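Local structure of UDP-4-amino-4,6-dideoxy-N-acetyl-beta-L-altrosamine transaminase (Helicobacter pylori, 2FNU) at residues B[40-44]-B[45-49]; B[164-168]-B[169-173]; B[252-255]-B[256-260]; B[323-326]-B[327-331]; B[353-356]-B[357-361]. The protein transfers an amino group from L-glutamate to a UDP-linked 4-keto sugar, using pyridoxal phosphate, in the second step of pseudaminic acid biosynthesis. All blocks are in the same frame, centred on the assembly; numbering follows the deposited sequence.

Contact 1. Residues B[40-44]-B[45-49]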
loop_
_atom_site.group_PDB
_atom_site.type_symbol
_atom_site.label_atom_id
_atom_site.label_comp_id
_atom_site.label_asym_id
_atom_site.label_seq_id
_atom_site.Cartn_x
_atom_site.Cartn_y
_atom_site.Cartn_z
ATOM N N ALA B 40 6.524 5.553 -19.191
ATOM C CA ALA B 40 5.403 5.950 -20.031
ATOM C C ALA B 40 4.683 7.181 -19.466
ATOM O O ALA B 40 4.216 8.059 -20.207
ATOM C CB ALA B 40 4.452 4.774 -20.237
ATOM N N LEU B 41 4.593 7.260 -18.138
ATOM C CA LEU B 41 4.003 8.447 -17.518
ATOM C C LEU B 41 4.846 9.693 -17.800
ATOM O O LEU B 41 4.302 10.768 -18.057
ATOM C CB LEU B 41 3.822 8.255 -16.003
ATOM C CG LEU B 41 2.696 7.283 -15.605
ATOM C CD1 LEU B 41 2.885 6.833 -14.148
ATOM C CD2 LEU B 41 1.310 7.933 -15.802
ATOM N N CYS B 42 6.170 9.554 -17.737
ATOM C CA CYS B 42 7.035 10.699 -18.031
ATOM C C CYS B 42 6.834 11.155 -19.477
ATOM O O CYS B 42 6.822 12.358 -19.745
ATOM C CB CYS B 42 8.504 10.331 -17.808
ATOM S SG CYS B 42 8.884 10.144 -16.039
ATOM N N GLU B 43 6.705 10.202 -20.394
ATOM C CA GLU B 43 6.520 10.533 -21.813
ATOM C C GLU B 43 5.157 11.187 -22.053
ATOM O O GLU B 43 5.040 12.181 -22.777
ATOM C CB GLU B 43 6.705 9.299 -22.685
ATOM C CG GLU B 43 8.141 8.845 -22.645
ATOM C CD GLU B 43 8.540 7.977 -23.818
ATOM O OE1 GLU B 43 7.962 8.145 -24.916
ATOM O OE2 GLU B 43 9.449 7.135 -23.632
ATOM N N PHE B 44 4.129 10.665 -21.387
ATOM C CA PHE B 44 2.787 11.221 -21.520
ATOM C C PHE B 44 2.685 12.653 -21.006
ATOM O O PHE B 44 2.025 13.488 -21.621
ATOM C CB PHE B 44 1.822 10.298 -20.763
ATOM C CG PHE B 44 0.362 10.666 -20.880
ATOM C CD1 PHE B 44 -0.357 10.379 -22.024
ATOM C CD2 PHE B 44 -0.310 11.237 -19.800
ATOM C CE1 PHE B 44 -1.713 10.710 -22.111
ATOM C CE2 PHE B 44 -1.661 11.566 -19.892
ATOM C CZ PHE B 44 -2.351 11.290 -21.036
ATOM N N LEU B 45 3.333 12.929 -19.872
ATOM C CA LEU B 45 3.203 14.212 -19.194
ATOM C C LEU B 45 4.306 15.214 -19.540
ATOM O O LEU B 45 4.161 16.418 -19.281
ATOM C CB LEU B 45 3.191 13.985 -17.673
ATOM C CG LEU B 45 2.011 13.150 -17.168
ATOM C CD1 LEU B 45 2.282 12.795 -15.714
ATOM C CD2 LEU B 45 0.699 13.911 -17.331
ATOM N N GLY B 46 5.414 14.724 -20.084
ATOM C CA GLY B 46 6.582 15.584 -20.331
ATOM C C GLY B 46 7.307 15.999 -19.051
ATOM O O GLY B 46 7.759 17.151 -18.926
ATOM N N VAL B 47 7.407 15.065 -18.098
ATOM C CA VAL B 47 8.097 15.319 -16.829
ATOM C C VAL B 47 9.363 14.484 -16.718
ATOM O O VAL B 47 9.548 13.509 -17.448
ATOM C CB VAL B 47 7.176 15.100 -15.593
ATOM C CG1 VAL B 47 6.012 16.093 -15.628
ATOM C CG2 VAL B 47 6.654 13.682 -15.519
ATOM N N LYS B 48 10.229 14.876 -15.784
ATOM C CA LYS B 48 11.508 14.221 -15.602
ATOM C C LYS B 48 11.390 12.857 -14.912
ATOM O O LYS B 48 12.090 11.897 -15.276
ATOM C CB LYS B 48 12.393 15.155 -14.779
ATOM C CG LYS B 48 13.848 15.011 -15.024
ATOM C CD LYS B 48 14.632 15.955 -14.119
ATOM C CE LYS B 48 14.645 17.381 -14.598
ATOM N NZ LYS B 48 15.466 18.214 -13.630
ATOM N N HIS B 49 10.511 12.776 -13.910
ATOM C CA HIS B 49 10.457 11.604 -13.033
ATOM C C HIS B 49 9.041 11.192 -12.681
ATOM O O HIS B 49 8.167 12.036 -12.529
ATOM C CB HIS B 49 11.167 11.895 -11.717
ATOM C CG HIS B 49 12.627 12.186 -11.856
ATOM N ND1 HIS B 49 13.532 11.245 -12.292
ATOM C CD2 HIS B 49 13.337 13.314 -11.610
ATOM C CE1 HIS B 49 14.742 11.780 -12.296
ATOM N NE2 HIS B 49 14.651 13.035 -11.898
#
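C42 meets the turn that follows its helix with both its carbonyl oxygen and its sulfur. C42 O takes a bond from V47 N at 3.2 Å, lying in the carbonyl plane on a lone pair, and a weak, bent one from G46 N at 2.8 Å. One residue earlier, L41 O still takes the ordinary helical bond from L45 N (3.0 Å). The sulfur leans out beside its own backbone N (chi1 -71°) and reaches past V47 to the backbone of H49, with SG 3.5 Å from H49 C. V47 returns the contact with its CG2 branch, 4.2 Å from C42 SG. F44 swings its ring beside its own carbonyl carbon (chi1 -176°), where CD2 lies 3.8 Å from L45 CD2; the ring also makes a cation-pi contact with K167. G46 sets up the C42–V47 pairing: its positive phi turns the chain out of the helix and brings V47 N back under C42 O. Beyond the turn, L45 and V47 rest on V194 of strand 191-195, while H49 NE2 bonds S198 OG and its ring stacks on that of H201. The V47 N to C42 O bond, the left-handed glycine and the apolar pair C42–V47 mark a Schellman-like C-cap without its inner bond, ending helix 32-45 and leading into strand 49-53, outermost in this chain's mixed sheet.

Contact 2. Residues B[164-168]-B[169-173]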
loop_
_atom_site.group_PDB
_atom_site.type_symbol
_atom_site.label_atom_id
_atom_site.label_comp_id
_atom_site.label_asym_id
_atom_site.label_seq_id
_atom_site.Cartn_x
_atom_site.Cartn_y
_atom_site.Cartn_z
ATOM N N GLN B 164 -3.555 25.695 -20.164
ATOM C CA GLN B 164 -2.906 26.403 -21.268
ATOM C C GLN B 164 -2.230 25.417 -22.238
ATOM O O GLN B 164 -1.078 25.582 -22.643
ATOM C CB GLN B 164 -1.976 27.498 -20.738
ATOM C CG GLN B 164 -2.764 28.620 -20.049
ATOM C CD GLN B 164 -1.884 29.683 -19.414
ATOM O OE1 GLN B 164 -0.656 29.687 -19.577
ATOM N NE2 GLN B 164 -2.514 30.594 -18.670
ATOM N N ASN B 165 -2.985 24.386 -22.616
ATOM C CA ASN B 165 -2.536 23.398 -23.606
ATOM C C ASN B 165 -1.346 22.545 -23.187
ATOM O O ASN B 165 -0.681 21.935 -24.025
ATOM C CB ASN B 165 -2.262 24.061 -24.965
ATOM C CG ASN B 165 -3.455 24.830 -25.460
ATOM O OD1 ASN B 165 -3.452 26.057 -25.469
ATOM N ND2 ASN B 165 -4.518 24.121 -25.796
ATOM N N LYS B 166 -1.100 22.489 -21.876
ATOM C CA LYS B 166 -0.026 21.671 -21.324
ATOM C C LYS B 166 -0.579 20.725 -20.271
ATOM O O LYS B 166 -1.394 21.115 -19.427
ATOM C CB LYS B 166 1.037 22.575 -20.692
ATOM C CG LYS B 166 1.743 23.443 -21.758
ATOM C CD LYS B 166 2.614 24.544 -21.187
ATOM C CE LYS B 166 1.794 25.608 -20.490
ATOM N NZ LYS B 166 2.602 26.842 -20.159
ATOM N N LYS B 167 -0.117 19.483 -20.293
ATOM C CA LYS B 167 -0.654 18.506 -19.354
ATOM C C LYS B 167 -0.335 18.820 -17.907
ATOM O O LYS B 167 0.810 19.132 -17.544
ATOM C CB LYS B 167 -0.150 17.105 -19.690
ATOM C CG LYS B 167 -0.845 16.526 -20.887
ATOM C CD LYS B 167 -0.428 15.112 -21.138
ATOM C CE LYS B 167 -1.227 14.504 -22.291
ATOM N NZ LYS B 167 -0.737 14.988 -23.609
ATOM N N VAL B 168 -1.366 18.723 -17.077
ATOM C CA VAL B 168 -1.190 18.758 -15.624
ATOM C C VAL B 168 -0.188 17.674 -15.210
ATOM O O VAL B 168 -0.217 16.562 -15.746
ATOM C CB VAL B 168 -2.542 18.528 -14.941
ATOM C CG1 VAL B 168 -2.369 18.273 -13.431
ATOM C CG2 VAL B 168 -3.454 19.742 -15.196
ATOM N N GLY B 169 0.705 18.017 -14.280
ATOM C CA GLY B 169 1.720 17.072 -13.810
ATOM C C GLY B 169 3.073 17.725 -13.603
ATOM O O GLY B 169 3.828 17.324 -12.727
ATOM N N GLY B 170 3.381 18.731 -14.415
ATOM C CA GLY B 170 4.707 19.324 -14.363
ATOM C C GLY B 170 4.748 20.713 -13.761
ATOM O O GLY B 170 5.824 21.321 -13.694
ATOM N N PHE B 171 3.599 21.209 -13.292
ATOM C CA PHE B 171 3.506 22.609 -12.848
ATOM C C PHE B 171 3.968 22.862 -11.420
ATOM O O PHE B 171 4.376 23.979 -11.073
ATOM C CB PHE B 171 2.076 23.131 -12.969
ATOM C CG PHE B 171 1.507 23.063 -14.358
ATOM C CD1 PHE B 171 0.352 22.336 -14.606
ATOM C CD2 PHE B 171 2.109 23.748 -15.410
ATOM C CE1 PHE B 171 -0.193 22.256 -15.890
ATOM C CE2 PHE B 171 1.563 23.692 -16.700
ATOM C CZ PHE B 171 0.416 22.949 -16.939
ATOM N N ALA B 172 3.830 21.853 -10.574
ATOM C CA ALA B 172 4.103 21.996 -9.158
ATOM C C ALA B 172 5.465 21.375 -8.845
ATOM O O ALA B 172 6.080 20.733 -9.705
ATOM C CB ALA B 172 3.012 21.290 -8.373
ATOM N N LEU B 173 5.949 21.556 -7.615
ATOM C CA LEU B 173 7.155 20.851 -7.193
ATOM C C LEU B 173 6.983 19.359 -7.469
ATOM O O LEU B 173 7.894 18.692 -7.989
ATOM C CB LEU B 173 7.429 21.098 -5.709
ATOM C CG LEU B 173 8.584 20.270 -5.150
ATOM C CD1 LEU B 173 9.908 20.556 -5.909
ATOM C CD2 LEU B 173 8.753 20.518 -3.664
HETATM O O HOH W 1 2.630 20.592 -16.444
#
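F171 folds back under K166 and V168 just where the chain leaves the two-stranded antiparallel hairpin 162-163/166-167, whose Q164–N165 bend has the left-handed backbone angles of a type I' turn. The ring comes in from its outer end. F171 CZ lies 3.8 Å from K166 CB, and K166 O sits at the ring edge, near its plane, 3.6 Å from F171 CZ. On the next corner F171 CE1 is 3.6 Å from V168 CA, with V168 CG2 farther off as the two side chains cross at about a right angle. G169 makes the reversal possible, its backbone angles (phi 140°, psi -32°) turning the chain back. F171 also touches V137 of helix 137-146, and Q141 of that helix bonds F171 O. The reversal at G169 is bridged by one water, which donates to K167 O at 2.6 Å, accepts from G170 N at 2.9 Å, and stands above the F171 ring, over its centre.

Contact 3. Residues B[252-255]-B[256-260]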
loop_
_atom_site.group_PDB
_atom_site.type_symbol
_atom_site.label_atom_id
_atom_site.label_comp_id
_atom_site.label_asym_id
_atom_site.label_seq_id
_atom_site.Cartn_x
_atom_site.Cartn_y
_atom_site.Cartn_z
ATOM N N LYS B 252 -14.041 9.703 -24.638
ATOM C CA LYS B 252 -15.349 9.102 -24.389
ATOM C C LYS B 252 -16.084 9.826 -23.272
ATOM O O LYS B 252 -17.288 10.067 -23.384
ATOM C CB LYS B 252 -15.242 7.605 -24.100
ATOM C CG LYS B 252 -14.825 6.791 -25.325
ATOM C CD LYS B 252 -15.967 6.712 -26.334
ATOM C CE LYS B 252 -15.581 5.883 -27.554
ATOM N NZ LYS B 252 -16.626 5.943 -28.619
ATOM N N ARG B 253 -15.372 10.152 -22.184
ATOM C CA ARG B 253 -15.980 10.896 -21.088
ATOM C C ARG B 253 -16.369 12.306 -21.543
ATOM O O ARG B 253 -17.420 12.823 -21.159
ATOM C CB ARG B 253 -15.065 10.921 -19.863
ATOM C CG ARG B 253 -14.857 9.532 -19.238
ATOM C CD ARG B 253 -14.168 9.619 -17.873
ATOM N NE ARG B 253 -12.845 10.214 -18.001
ATOM C CZ ARG B 253 -11.722 9.537 -18.236
ATOM N NH1 ARG B 253 -11.732 8.198 -18.346
ATOM N NH2 ARG B 253 -10.585 10.214 -18.358
ATOM N N GLU B 254 -15.536 12.908 -22.395
ATOM C CA GLU B 254 -15.870 14.241 -22.929
ATOM C C GLU B 254 -17.161 14.194 -23.748
ATOM O O GLU B 254 -17.998 15.100 -23.638
ATOM C CB GLU B 254 -14.704 14.814 -23.746
ATOM C CG GLU B 254 -14.987 16.144 -24.466
ATOM C CD GLU B 254 -15.178 17.337 -23.541
ATOM O OE1 GLU B 254 -14.850 17.254 -22.330
ATOM O OE2 GLU B 254 -15.645 18.391 -24.042
ATOM N N GLU B 255 -17.328 13.139 -24.539
ATOM C CA GLU B 255 -18.540 12.998 -25.351
ATOM C C GLU B 255 -19.768 12.831 -24.472
ATOM O O GLU B 255 -20.817 13.419 -24.752
ATOM C CB GLU B 255 -18.372 11.897 -26.403
ATOM C CG GLU B 255 -17.512 12.424 -27.561
ATOM C CD GLU B 255 -16.821 11.352 -28.386
ATOM O OE1 GLU B 255 -15.952 11.738 -29.200
ATOM O OE2 GLU B 255 -17.123 10.153 -28.229
ATOM N N ALA B 256 -19.636 12.063 -23.390
ATOM C CA ALA B 256 -20.738 11.891 -22.446
ATOM C C ALA B 256 -21.068 13.231 -21.808
ATOM O O ALA B 256 -22.238 13.602 -21.703
ATOM C CB ALA B 256 -20.356 10.879 -21.369
ATOM N N ALA B 257 -20.035 13.964 -21.386
ATOM C CA ALA B 257 -20.246 15.278 -20.775
ATOM C C ALA B 257 -20.962 16.237 -21.721
ATOM O O ALA B 257 -21.851 16.992 -21.314
ATOM C CB ALA B 257 -18.913 15.872 -20.334
ATOM N N LEU B 258 -20.567 16.211 -22.989
ATOM C CA LEU B 258 -21.197 17.093 -23.975
ATOM C C LEU B 258 -22.667 16.743 -24.176
ATOM O O LEU B 258 -23.497 17.638 -24.422
ATOM C CB LEU B 258 -20.443 17.053 -25.310
ATOM C CG LEU B 258 -19.064 17.717 -25.267
ATOM C CD1 LEU B 258 -18.295 17.346 -26.538
ATOM C CD2 LEU B 258 -19.126 19.246 -25.069
ATOM N N THR B 259 -22.992 15.448 -24.104
ATOM C CA THR B 259 -24.393 15.016 -24.218
ATOM C C THR B 259 -25.210 15.530 -23.038
ATOM O O THR B 259 -26.291 16.089 -23.221
ATOM C CB THR B 259 -24.481 13.492 -24.342
ATOM O OG1 THR B 259 -23.865 13.122 -25.575
ATOM C CG2 THR B 259 -25.930 13.011 -24.352
ATOM N N TYR B 260 -24.703 15.361 -21.818
ATOM C CA TYR B 260 -25.375 15.991 -20.693
ATOM C C TYR B 260 -25.551 17.500 -20.909
ATOM O O TYR B 260 -26.619 18.049 -20.634
ATOM C CB TYR B 260 -24.536 15.814 -19.436
ATOM C CG TYR B 260 -24.611 14.486 -18.710
ATOM C CD1 TYR B 260 -25.827 13.969 -18.258
ATOM C CD2 TYR B 260 -23.443 13.791 -18.380
ATOM C CE1 TYR B 260 -25.885 12.781 -17.526
ATOM C CE2 TYR B 260 -23.496 12.587 -17.661
ATOM C CZ TYR B 260 -24.723 12.099 -17.228
ATOM O OH TYR B 260 -24.784 10.937 -16.486
#
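E254 and L258, one turn apart on helix 246-264, carry the side-chain part of this contact, on top of a regular ladder of backbone bonds. Four of these span the segments. A257 N to R253 O and L258 N to E254 O are both 2.9 Å, while T259 N to E255 O (3.0 Å) and A256 N to K252 O (3.1 Å) continue the ladder on either side.

The van der Waals contacts gather round L258, aliphatic carbons against oxygens. Its CG presses on the backbone, 3.3 Å from E254 O, and its CD2 branch meets E254 OE2 at 3.7 Å. E254 reaches that place by a bend: CG runs out anti to the backbone N, then chi2 of 68° folds the carboxylate back over the leucine, giving an oblique crossing. A256 and A257 add only their CB atoms, A256 CB lying 3.5 Å from R253 O.

The polar ends look elsewhere. E254 OE2 has a weak bond from H274 NE2, and E255 OE1 pairs with Q251 NE2. R253 is fastened by S282 O at NE and P184 O at NH1; P184 follows K183, the lysine that carries the cofactor in the resting enzyme but is not joined to it here. L258 and A257 lie on the loop at H274, whereas T259 and Y260 pack against helix 355-370, with the Y260 ring also meeting that of Y286 in strand 286-290.

Contact 4. Residues B[323-326]-B[327-331]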
loop_
_atom_site.group_PDB
_atom_site.type_symbol
_atom_site.label_atom_id
_atom_site.label_comp_id
_atom_site.label_asym_id
_atom_site.label_seq_id
_atom_site.Cartn_x
_atom_site.Cartn_y
_atom_site.Cartn_z
ATOM N N GLN B 323 -15.223 14.789 12.402
ATOM C CA GLN B 323 -14.975 14.745 13.852
ATOM C C GLN B 323 -13.511 14.956 14.232
ATOM O O GLN B 323 -13.190 15.720 15.154
ATOM C CB GLN B 323 -15.480 13.414 14.431
ATOM C CG GLN B 323 -15.295 13.309 15.954
ATOM C CD GLN B 323 -15.837 12.012 16.575
ATOM O OE1 GLN B 323 -15.619 11.738 17.769
ATOM N NE2 GLN B 323 -16.540 11.213 15.777
ATOM N N LEU B 324 -12.611 14.290 13.513
ATOM C CA LEU B 324 -11.197 14.438 13.791
ATOM C C LEU B 324 -10.781 15.900 13.717
ATOM O O LEU B 324 -10.048 16.379 14.576
ATOM C CB LEU B 324 -10.364 13.604 12.818
ATOM C CG LEU B 324 -8.838 13.751 12.892
ATOM C CD1 LEU B 324 -8.276 13.316 14.249
ATOM C CD2 LEU B 324 -8.215 12.961 11.766
ATOM N N TYR B 325 -11.240 16.584 12.668
ATOM C CA TYR B 325 -10.801 17.955 12.417
ATOM C C TYR B 325 -11.480 18.924 13.386
ATOM O O TYR B 325 -10.853 19.886 13.837
ATOM C CB TYR B 325 -11.034 18.332 10.938
ATOM C CG TYR B 325 -10.081 17.558 10.065
ATOM C CD1 TYR B 325 -10.367 16.243 9.674
ATOM C CD2 TYR B 325 -8.856 18.110 9.692
ATOM C CE1 TYR B 325 -9.453 15.500 8.920
ATOM C CE2 TYR B 325 -7.931 17.378 8.905
ATOM C CZ TYR B 325 -8.246 16.074 8.541
ATOM O OH TYR B 325 -7.331 15.339 7.794
ATOM N N GLN B 326 -12.732 18.628 13.733
ATOM C CA GLN B 326 -13.448 19.398 14.760
ATOM C C GLN B 326 -12.770 19.299 16.122
ATOM O O GLN B 326 -12.735 20.277 16.873
ATOM C CB GLN B 326 -14.886 18.901 14.887
ATOM C CG GLN B 326 -15.775 19.294 13.735
ATOM C CD GLN B 326 -16.038 20.787 13.680
ATOM O OE1 GLN B 326 -15.729 21.451 12.687
ATOM N NE2 GLN B 326 -16.606 21.328 14.754
ATOM N N GLN B 327 -12.258 18.119 16.460
ATOM C CA GLN B 327 -11.587 17.958 17.752
ATOM C C GLN B 327 -10.188 18.600 17.765
ATOM O O GLN B 327 -9.769 19.191 18.767
ATOM C CB GLN B 327 -11.544 16.482 18.165
ATOM C CG GLN B 327 -11.217 16.237 19.659
ATOM C CD GLN B 327 -12.112 17.024 20.656
ATOM O OE1 GLN B 327 -13.346 16.919 20.643
ATOM N NE2 GLN B 327 -11.473 17.800 21.537
ATOM N N LEU B 328 -9.464 18.517 16.653
ATOM C CA LEU B 328 -8.120 19.075 16.613
ATOM C C LEU B 328 -8.070 20.589 16.438
ATOM O O LEU B 328 -7.158 21.249 16.956
ATOM C CB LEU B 328 -7.293 18.413 15.501
ATOM C CG LEU B 328 -6.895 16.948 15.650
ATOM C CD1 LEU B 328 -6.216 16.469 14.380
ATOM C CD2 LEU B 328 -5.993 16.737 16.852
ATOM N N PHE B 329 -9.036 21.140 15.703
ATOM C CA PHE B 329 -8.953 22.536 15.265
ATOM C C PHE B 329 -10.258 23.281 15.529
ATOM O O PHE B 329 -11.297 22.658 15.730
ATOM C CB PHE B 329 -8.596 22.580 13.763
ATOM C CG PHE B 329 -7.414 21.706 13.386
ATOM C CD1 PHE B 329 -7.594 20.543 12.641
ATOM C CD2 PHE B 329 -6.126 22.039 13.787
ATOM C CE1 PHE B 329 -6.503 19.727 12.291
ATOM C CE2 PHE B 329 -5.037 21.236 13.449
ATOM C CZ PHE B 329 -5.219 20.078 12.705
ATOM N N ASN B 330 -10.210 24.610 15.537
ATOM C CA ASN B 330 -11.434 25.406 15.644
ATOM C C ASN B 330 -11.645 26.111 14.319
ATOM O O ASN B 330 -11.244 27.269 14.144
ATOM C CB ASN B 330 -11.350 26.421 16.796
ATOM N N THR B 331 -12.249 25.398 13.373
ATOM C CA THR B 331 -12.386 25.922 12.021
ATOM C C THR B 331 -13.755 26.528 11.831
ATOM O O THR B 331 -14.765 25.817 11.879
ATOM C CB THR B 331 -12.206 24.821 10.960
ATOM O OG1 THR B 331 -11.137 23.952 11.354
ATOM C CG2 THR B 331 -11.888 25.442 9.601
HETATM O O HOH W 2 -12.430 21.860 12.270
#
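Y325 and F329 run abreast from successive turns at the C-terminal end of short helix 323-328. Y325 CD2 comes within 3.9 Å of F329 CE1. Both rings leave the backbone with CG beside their own N, Y325 at chi1 -70° and F329 at -49°, which keeps them together although F329 is already the first residue out of helical conformation. F329 is pinned further by its N bonding Y325 O at 2.9 Å, and L328 CB covers one face of its ring, offset toward the rim. The leucines form a second pair: L324 CG swings to the far side of its N (chi1 174°), while L328 CG stays beside its own N, and they cross with L324 CD1 3.8 Å from L328 CD1. T331 OG1 shares a water, 2.6 Å away, that also donates weakly to Y325 O. Y325 and F329 pack on helix 86-93 and strand 97-100, with Y325 OH bonded to N89. At the helix start, Q323 N bonds E221 OE2 of the second subunit, whose K223 packs on L324.

Contact 5. Residues B[353-356]-B[357-361]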
loop_
_atom_site.group_PDB
_atom_site.type_symbol
_atom_site.label_atom_id
_atom_site.label_comp_id
_atom_site.label_asym_id
_atom_site.label_seq_id
_atom_site.Cartn_x
_atom_site.Cartn_y
_atom_site.Cartn_z
ATOM N N LEU B 353 -19.937 4.624 -20.579
ATOM C CA LEU B 353 -21.310 5.102 -20.537
ATOM C C LEU B 353 -21.704 5.578 -21.930
ATOM O O LEU B 353 -21.271 6.649 -22.370
ATOM C CB LEU B 353 -21.403 6.244 -19.522
ATOM C CG LEU B 353 -22.778 6.636 -18.989
ATOM C CD1 LEU B 353 -23.423 5.473 -18.238
ATOM C CD2 LEU B 353 -22.619 7.871 -18.097
ATOM N N ASN B 354 -22.507 4.770 -22.620
ATOM C CA ASN B 354 -22.814 5.062 -24.028
ATOM C C ASN B 354 -23.838 6.185 -24.197
ATOM O O ASN B 354 -24.459 6.646 -23.233
ATOM C CB ASN B 354 -23.196 3.795 -24.812
ATOM C CG ASN B 354 -24.522 3.194 -24.380
ATOM O OD1 ASN B 354 -25.341 3.849 -23.743
ATOM N ND2 ASN B 354 -24.751 1.939 -24.753
ATOM N N LEU B 355 -24.005 6.624 -25.433
ATOM C CA LEU B 355 -24.842 7.778 -25.712
ATOM C C LEU B 355 -26.278 7.605 -25.224
ATOM O O LEU B 355 -26.853 8.506 -24.612
ATOM C CB LEU B 355 -24.793 8.091 -27.215
ATOM C CG LEU B 355 -25.717 9.173 -27.763
ATOM C CD1 LEU B 355 -25.406 10.494 -27.116
ATOM C CD2 LEU B 355 -25.553 9.272 -29.263
ATOM N N GLU B 356 -26.854 6.441 -25.496
ATOM C CA GLU B 356 -28.232 6.166 -25.109
ATOM C C GLU B 356 -28.366 6.219 -23.584
ATOM O O GLU B 356 -29.337 6.753 -23.047
ATOM C CB GLU B 356 -28.648 4.788 -25.633
ATOM C CG GLU B 356 -30.047 4.353 -25.225
ATOM C CD GLU B 356 -30.456 3.059 -25.886
ATOM O OE1 GLU B 356 -29.839 2.020 -25.570
ATOM O OE2 GLU B 356 -31.398 3.096 -26.719
ATOM N N SER B 357 -27.374 5.683 -22.886
ATOM C CA SER B 357 -27.396 5.714 -21.432
ATOM C C SER B 357 -27.353 7.136 -20.905
ATOM O O SER B 357 -28.112 7.497 -19.999
ATOM C CB SER B 357 -26.216 4.928 -20.875
ATOM O OG SER B 357 -26.423 3.541 -21.113
ATOM N N VAL B 358 -26.472 7.956 -21.465
ATOM C CA VAL B 358 -26.395 9.348 -21.016
ATOM C C VAL B 358 -27.712 10.090 -21.280
ATOM O O VAL B 358 -28.188 10.856 -20.438
ATOM C CB VAL B 358 -25.210 10.109 -21.649
ATOM C CG1 VAL B 358 -25.140 11.568 -21.135
ATOM C CG2 VAL B 358 -23.912 9.409 -21.315
ATOM N N GLN B 359 -28.293 9.869 -22.460
ATOM C CA GLN B 359 -29.576 10.508 -22.767
ATOM C C GLN B 359 -30.638 10.073 -21.772
ATOM O O GLN B 359 -31.428 10.892 -21.317
ATOM C CB GLN B 359 -30.016 10.157 -24.187
ATOM C CG GLN B 359 -29.086 10.773 -25.228
ATOM C CD GLN B 359 -29.163 10.099 -26.596
ATOM O OE1 GLN B 359 -29.552 8.926 -26.715
ATOM N NE2 GLN B 359 -28.780 10.837 -27.640
ATOM N N ASN B 360 -30.646 8.787 -21.408
ATOM C CA ASN B 360 -31.625 8.309 -20.441
ATOM C C ASN B 360 -31.412 8.858 -19.043
ATOM O O ASN B 360 -32.356 9.287 -18.377
ATOM C CB ASN B 360 -31.720 6.788 -20.436
ATOM C CG ASN B 360 -32.694 6.289 -21.493
ATOM O OD1 ASN B 360 -33.852 5.974 -21.188
ATOM N ND2 ASN B 360 -32.252 6.294 -22.755
ATOM N N ILE B 361 -30.161 8.860 -18.603
ATOM C CA ILE B 361 -29.860 9.413 -17.287
ATOM C C ILE B 361 -30.221 10.898 -17.228
ATOM O O ILE B 361 -30.841 11.366 -16.275
ATOM C CB ILE B 361 -28.367 9.216 -16.937
ATOM C CG1 ILE B 361 -28.062 7.725 -16.756
ATOM C CG2 ILE B 361 -27.976 10.002 -15.673
ATOM C CD1 ILE B 361 -26.600 7.370 -16.915
HETATM O O HOH W 3 -23.662 2.455 -21.098
#
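L353 lays its side chain under the first turn of helix 355-370, against V358, S357 and I361. From CB, a first torsion of -162° carries CG away from the backbone N, and CG comes 3.8 Å from V358 CG2, the two side chains crossing at about a right angle. There the chain forks: CD1 lies 3.9 Å from S357 CB and, tip to tip, 3.9 Å from I361 CD1, while CD2 flanks V358 CG2 again. L353 sits just before the N-cap and V358 four residues after it, the spacing of a hydrophobic staple; F4 and P348 cover the same patch. N354 is the N-cap. Its OD1 takes S357 N at 2.9 Å, nearly straight on, and S357 OG at 2.9 Å from above the amide plane. A water accepts from N354 N and donates to S357 OG, standing in for the direct return bond of a capping box. Farther along, E356 O is gripped twice by N360, through its backbone N and, at 3.0 Å, through ND2, from opposite faces of the carbonyl plane. The cap itself is a neutral amide; the helix dipole probably strengthens the OD1 bond.

Run from the N terminus, the five contacts come strictly in series: each is one unbroken local turn, and none encloses or crosses another. Contact 1 ends helix 32-45 and contact 2 leaves the 162-163/166-167 hairpin; though far apart in sequence they touch, L45 CD2 lying 3.2 Å from V168 O and V47 CG1 3.7 Å from G170 CA, beside the large mixed sheet. Contact 3, midway along helix 246-264, meets contact 5, the start of helix 355-370, where T259 CG2 comes 3.6 Å from V358 CG1; the two helices are thus paired. Contact 4 stands alone at the subunit interface, its centre about 42 Å from that of contact 5.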